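Local coordinates for phage-related protein (Bordetella bronchiseptica RB50, PDB 3BJQ) that is probably a phage major capsid protein of the protein E family, whose many copies would assemble into the shell of a viral head, at residues V12-P15 against I16-T19; A54-L57 against Y58-R62; W280-N283 against A284-W287. All blocks are in the same frame, centred on the assembly; numbering follows the deposited sequence.

Contact 1. Residues V12-P15 against I16-T19; sequences VVDP and ILST
An aspartate N-cap opens helix 15-22: D14 turns its carboxylate back over the first turn, and one oxygen, OD1, receives the amide of L17. This capping bond is 3.0 Å from L17 N to D14 OD1 and almost perfectly straight (177° at the hydrogen), although the N-H arrives from well above the carboxylate plane. A second, weak bond of 3.2 Å joins I16 N to the same D14 OD1. The reach depends on chi1 of D14, -177°, which sets CG opposite the backbone N and beside the carbonyl carbon. The other oxygen, D14 OD2, lies 3.8 Å from CD1 of L17, so the carboxylate crosses that leucine side chain at a slant.

Two carbonyls of the first turn are each gripped twice. D14 O takes the backbone amide of S18 and also its hydroxyl, with S18 OG 2.8 Å from D14 O and above the carbonyl plane. At P15 O, held by T19, the roles are exchanged: OG1, 2.9 Å from P15 O, is only tilted from the carbonyl plane, while the N-H comes from above it. S18 OG is closely packed too, since CG1 of V13 stands 3.2 Å from it. On the outer side, CD1 of I16 rests on CG of P15.

The residues leading into the helix run beside strand 274-281, with backbone bonds from V12 to V277 and from D14 to V275, while V275 N bonds S18 OG. L17 touches V275 of that strand and A109 of helix 105-131, and I16 meets I105 of the same helix; V12 packs on V102 of the second subunit.

Contact 2. Residues A54-L57 against Y58-R62; sequences AFRL and YNTKR
T60 closes the C-terminal end of helix 52-58 by folding its hydroxyl back onto the carbonyl of R56, and this is the tight part of the contact. T60 OG1 lies only 2.6 Å from R56 O, donating from above the carbonyl plane. A chi1 of -69° makes this possible, placing OG1 beside the backbone N, with CG2 opposite that N. The main chain winds down around the same point. Y58 N still makes a regular helical bond to A54 O, and N59 N reaches F55 O at 3.2 Å; T60 N then donates to L57 O, 3.2 Å away and well above the carbonyl plane, three residues back instead of four. N59 is the first residue to abandon helical backbone angles. CB of Y58, the last helical residue, lies 3.3 Å from A54 O, one turn back.

The side chains meet far more loosely. CG of R56 comes no nearer than 4.2 Å to T60 OG1, and the extended arginine continues to S236 O of the third subunit. Beyond T60 the chain leaves the helix, and K61 bridges to E126 of the third subunit. N59, near a bound tetraethylene glycol, bonds R117 of that subunit.

On the inner side, F55 lies against F50 and P261, while Y58 bonds E260 through its hydroxyl and meets F73 edge-to-face. The helix sits in the long connection between strands 44-49 and 75-81, against the third subunit.

Contact 3. Residues W280-N283 against A284-W287; sequences WDNN and AKSW
W280 and W287 face one another across the beta hairpin of strands 274-281 and 286-299, as a non-hydrogen-bonded antiparallel pair, one pair back from the turn. The W280 side chain begins with a CH-pi contact: CB sits 3.9 Å from the centroid of the W287 six-membered ring, 8° off its normal. From there chi1 of 172° sends the indole toward the turn. CE3 comes over the face of W287, 3.4 Å from its NE1, with the two ring planes inclined by 59°. The same CE3 is 3.4 Å from S286 O; CZ3 then passes 3.5 Å from S286 N, and CH2 reaches the carbonyl carbon of K285 at 3.4 Å. CZ2 touches CD of that lysine, so the ring lies across the opposite strand.

Here the strand carries a G1 beta bulge, with K285 and S286 both facing D281 and K285 in a positive-phi conformation. D281 pairs with S286 through two backbone bonds, and its carboxylate also reaches into the turn: A284 N bonds D281 OD1 at 3.2 Å, from above the carboxylate plane. Its OD2 forms a salt bridge with R70 of the fourth subunit. W287 NE1 is bound by A99 O, and W280 packs on Q9 of the second subunit. On the five-membered ring of W280, NE1 donates to a lone pair of N282 OD1, 3.2 Å away and in the carbonyl plane.

The three contacts follow one another along the chain as a helix start, a helix end and a hairpin turn. Contacts 1 and 3 lie on the same side of the chain's centre, their own centres about 20 Å apart, and share strand 274-281: the former runs beside it and the latter terminates it. Contact 2 stands on the other side from contact 3, with about 56 Å between centres, and its centre is about 41 Å from that of contact 1. None touches another. All three, however, meet neighbouring copies in the ten-chain assembly, contact 2 most extensively. Such outlying elements engaged with other subunits are consistent with a shell-forming capsid protein.

Contact 1. Residues V12-P15 against I16-T19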
# COMPACT_ATOMS: atom_id res chain seq x y z
N VAL E 12 4.89 -12.76 -27.84
CA VAL E 12 4.17 -12.14 -26.74
C VAL E 12 4.38 -13.05 -25.53
O VAL E 12 3.86 -14.16 -25.45
CB VAL E 12 2.69 -11.91 -27.03
CG1 VAL E 12 2.01 -11.31 -25.82
CG2 VAL E 12 2.55 -10.99 -28.22
N VAL E 13 5.17 -12.55 -24.59
CA VAL E 13 5.56 -13.31 -23.43
C VAL E 13 4.48 -13.23 -22.35
O VAL E 13 3.81 -12.19 -22.20
CB VAL E 13 6.96 -12.86 -22.94
CG1 VAL E 13 7.29 -13.41 -21.56
CG2 VAL E 13 8.01 -13.32 -23.95
N ASP E 14 4.26 -14.37 -21.68
CA ASP E 14 3.42 -14.48 -20.51
C ASP E 14 4.35 -14.31 -19.31
O ASP E 14 5.13 -15.20 -19.00
CB ASP E 14 2.77 -15.85 -20.50
CG ASP E 14 1.80 -16.04 -19.36
OD1 ASP E 14 2.11 -15.65 -18.22
OD2 ASP E 14 0.73 -16.61 -19.62
N PRO E 15 4.27 -13.17 -18.62
CA PRO E 15 5.24 -12.88 -17.58
C PRO E 15 5.11 -13.75 -16.35
O PRO E 15 6.11 -13.99 -15.67
CB PRO E 15 4.96 -11.41 -17.23
CG PRO E 15 3.59 -11.17 -17.63
CD PRO E 15 3.29 -12.08 -18.78
N ILE E 16 3.90 -14.18 -16.03
CA ILE E 16 3.68 -15.02 -14.85
C ILE E 16 4.26 -16.41 -15.08
O ILE E 16 4.95 -16.95 -14.24
CB ILE E 16 2.18 -15.13 -14.50
CG1 ILE E 16 1.67 -13.81 -13.91
CG2 ILE E 16 1.95 -16.26 -13.53
CD1 ILE E 16 1.38 -12.75 -14.93
N LEU E 17 3.98 -16.99 -16.24
CA LEU E 17 4.53 -18.32 -16.53
C LEU E 17 6.05 -18.26 -16.77
O LEU E 17 6.75 -19.20 -16.43
CB LEU E 17 3.77 -19.00 -17.66
CG LEU E 17 2.37 -19.54 -17.34
CD1 LEU E 17 1.75 -20.10 -18.62
CD2 LEU E 17 2.45 -20.62 -16.27
N SER E 18 6.54 -17.15 -17.31
CA SER E 18 7.98 -16.94 -17.47
C SER E 18 8.68 -16.87 -16.10
O SER E 18 9.72 -17.48 -15.90
CB SER E 18 8.22 -15.67 -18.26
OG SER E 18 7.77 -15.88 -19.59
N THR E 19 8.09 -16.14 -15.17
CA THR E 19 8.61 -16.10 -13.81
C THR E 19 8.59 -17.50 -13.21
O THR E 19 9.56 -17.95 -12.61
CB THR E 19 7.82 -15.10 -12.96
OG1 THR E 19 8.02 -13.80 -13.53
CG2 THR E 19 8.27 -15.12 -11.49

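Contact 2. Residues A54-L57 against Y58-R62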
# COMPACT_ATOMS: atom_id res chain seq x y z
N ALA E 54 44.99 -15.28 -18.22
CA ALA E 54 43.70 -14.79 -17.70
C ALA E 54 43.56 -14.99 -16.21
O ALA E 54 43.18 -14.07 -15.48
CB ALA E 54 42.54 -15.48 -18.43
N PHE E 55 43.86 -16.20 -15.75
CA PHE E 55 43.77 -16.48 -14.31
C PHE E 55 44.84 -15.75 -13.53
O PHE E 55 44.59 -15.32 -12.43
CB PHE E 55 43.80 -17.97 -14.00
CG PHE E 55 42.50 -18.68 -14.27
CD1 PHE E 55 41.47 -18.62 -13.36
CD2 PHE E 55 42.32 -19.42 -15.42
CE1 PHE E 55 40.26 -19.29 -13.60
CE2 PHE E 55 41.13 -20.09 -15.66
CZ PHE E 55 40.10 -20.02 -14.74
N ARG E 56 46.03 -15.59 -14.11
CA ARG E 56 47.07 -14.83 -13.44
C ARG E 56 46.64 -13.37 -13.27
O ARG E 56 46.78 -12.80 -12.18
CB ARG E 56 48.38 -14.88 -14.22
CG ARG E 56 49.49 -14.21 -13.45
CD ARG E 56 50.83 -14.47 -14.05
NE ARG E 56 51.87 -14.11 -13.09
CZ ARG E 56 52.19 -14.84 -12.02
NH1 ARG E 56 51.56 -15.99 -11.75
NH2 ARG E 56 53.16 -14.42 -11.22
N LEU E 57 46.14 -12.78 -14.35
CA LEU E 57 45.64 -11.39 -14.34
C LEU E 57 44.48 -11.20 -13.35
O LEU E 57 44.42 -10.21 -12.63
CB LEU E 57 45.15 -10.99 -15.74
CG LEU E 57 45.34 -9.51 -16.10
CD1 LEU E 57 46.80 -9.26 -16.41
CD2 LEU E 57 44.48 -9.08 -17.28
N TYR E 58 43.59 -12.18 -13.33
CA TYR E 58 42.45 -12.18 -12.43
C TYR E 58 42.88 -12.06 -10.98
O TYR E 58 42.23 -11.36 -10.21
CB TYR E 58 41.64 -13.46 -12.63
CG TYR E 58 40.31 -13.56 -11.92
CD1 TYR E 58 39.25 -12.70 -12.21
CD2 TYR E 58 40.07 -14.59 -11.02
CE1 TYR E 58 38.01 -12.84 -11.57
CE2 TYR E 58 38.83 -14.75 -10.39
CZ TYR E 58 37.82 -13.87 -10.66
OH TYR E 58 36.61 -14.07 -10.02
N ASN E 59 43.98 -12.72 -10.61
CA ASN E 59 44.51 -12.66 -9.24
C ASN E 59 45.81 -11.87 -9.10
O ASN E 59 46.67 -12.19 -8.30
CB ASN E 59 44.62 -14.08 -8.68
CG ASN E 59 43.27 -14.75 -8.54
OD1 ASN E 59 42.32 -14.17 -8.03
ND2 ASN E 59 43.18 -15.98 -8.99
N THR E 60 45.95 -10.83 -9.89
CA THR E 60 47.05 -9.91 -9.78
C THR E 60 46.53 -8.68 -9.06
O THR E 60 45.49 -8.14 -9.42
CB THR E 60 47.55 -9.50 -11.17
OG1 THR E 60 48.19 -10.62 -11.77
CG2 THR E 60 48.55 -8.36 -11.05
N LYS E 61 47.25 -8.22 -8.05
CA LYS E 61 46.82 -7.04 -7.32
C LYS E 61 46.91 -5.85 -8.27
O LYS E 61 47.86 -5.69 -9.01
CB LYS E 61 47.68 -6.79 -6.07
CG LYS E 61 47.20 -5.61 -5.22
CD LYS E 61 48.30 -5.04 -4.37
CE LYS E 61 47.78 -3.98 -3.40
NZ LYS E 61 48.73 -3.79 -2.25
N ARG E 62 45.87 -5.04 -8.23
CA ARG E 62 45.80 -3.78 -8.94
C ARG E 62 47.11 -2.98 -8.82
O ARG E 62 47.61 -2.77 -7.72
CB ARG E 62 44.67 -3.01 -8.32
CG ARG E 62 44.37 -1.79 -8.98
CD ARG E 62 43.35 -1.02 -8.21
NE ARG E 62 43.28 0.30 -8.80
CZ ARG E 62 42.34 1.20 -8.55
NH1 ARG E 62 41.35 0.91 -7.71
NH2 ARG E 62 42.41 2.37 -9.16

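Contact 3. Residues W280-N283 against A284-W287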
# COMPACT_ATOMS: atom_id res chain seq x y z
N TRP E 280 -4.82 -21.65 -29.14
CA TRP E 280 -5.65 -22.84 -29.21
C TRP E 280 -5.31 -23.59 -30.46
O TRP E 280 -5.38 -23.03 -31.55
CB TRP E 280 -7.14 -22.47 -29.21
CG TRP E 280 -8.05 -23.63 -29.48
CD1 TRP E 280 -8.81 -23.85 -30.61
CD2 TRP E 280 -8.27 -24.77 -28.63
NE1 TRP E 280 -9.49 -25.04 -30.50
CE2 TRP E 280 -9.19 -25.62 -29.29
CE3 TRP E 280 -7.81 -25.13 -27.36
CZ2 TRP E 280 -9.62 -26.82 -28.73
CZ3 TRP E 280 -8.25 -26.32 -26.81
CH2 TRP E 280 -9.15 -27.15 -27.50
N ASP E 281 -4.96 -24.86 -30.32
CA ASP E 281 -4.70 -25.70 -31.46
C ASP E 281 -5.88 -26.64 -31.64
O ASP E 281 -6.05 -27.60 -30.88
CB ASP E 281 -3.40 -26.47 -31.22
CG ASP E 281 -3.05 -27.37 -32.37
OD1 ASP E 281 -3.93 -27.63 -33.20
OD2 ASP E 281 -1.90 -27.83 -32.45
N ASN E 282 -6.69 -26.37 -32.66
CA ASN E 282 -7.91 -27.12 -32.88
C ASN E 282 -7.67 -28.56 -33.32
O ASN E 282 -8.50 -29.43 -33.06
CB ASN E 282 -8.79 -26.37 -33.87
CG ASN E 282 -10.20 -26.84 -33.84
OD1 ASN E 282 -10.93 -26.63 -32.87
ND2 ASN E 282 -10.61 -27.50 -34.91
N ASN E 283 -6.55 -28.82 -33.99
CA ASN E 283 -6.20 -30.18 -34.40
C ASN E 283 -5.88 -31.03 -33.19
O ASN E 283 -6.40 -32.13 -33.03
CB ASN E 283 -4.95 -30.19 -35.30
CG ASN E 283 -5.27 -30.36 -36.77
OD1 ASN E 283 -6.39 -30.14 -37.23
ND2 ASN E 283 -4.26 -30.74 -37.52
N ALA E 284 -5.01 -30.50 -32.34
CA ALA E 284 -4.58 -31.18 -31.12
C ALA E 284 -5.58 -31.04 -29.97
O ALA E 284 -5.38 -31.67 -28.92
CB ALA E 284 -3.21 -30.63 -30.69
N LYS E 285 -6.61 -30.20 -30.16
CA LYS E 285 -7.60 -29.93 -29.11
C LYS E 285 -6.89 -29.61 -27.80
O LYS E 285 -7.17 -30.18 -26.74
CB LYS E 285 -8.58 -31.11 -28.98
CG LYS E 285 -9.48 -31.26 -30.25
CD LYS E 285 -10.61 -30.23 -30.23
CE LYS E 285 -11.31 -30.03 -31.58
NZ LYS E 285 -11.19 -31.19 -32.47
N SER E 286 -5.95 -28.69 -27.91
CA SER E 286 -5.09 -28.31 -26.83
C SER E 286 -4.72 -26.83 -26.91
O SER E 286 -4.70 -26.25 -28.00
CB SER E 286 -3.78 -29.11 -26.91
OG SER E 286 -3.96 -30.47 -26.60
N TRP E 287 -4.46 -26.22 -25.76
CA TRP E 287 -3.86 -24.90 -25.69
C TRP E 287 -2.35 -25.10 -25.67
O TRP E 287 -1.87 -25.93 -24.92
CB TRP E 287 -4.29 -24.12 -24.44
CG TRP E 287 -5.68 -23.67 -24.53
CD1 TRP E 287 -6.78 -24.35 -24.11
CD2 TRP E 287 -6.14 -22.42 -25.06
NE1 TRP E 287 -7.91 -23.60 -24.34
CE2 TRP E 287 -7.55 -22.41 -24.92
CE3 TRP E 287 -5.51 -21.31 -25.62
CZ2 TRP E 287 -8.33 -21.35 -25.35
CZ3 TRP E 287 -6.30 -20.23 -26.02
CH2 TRP E 287 -7.70 -20.27 -25.90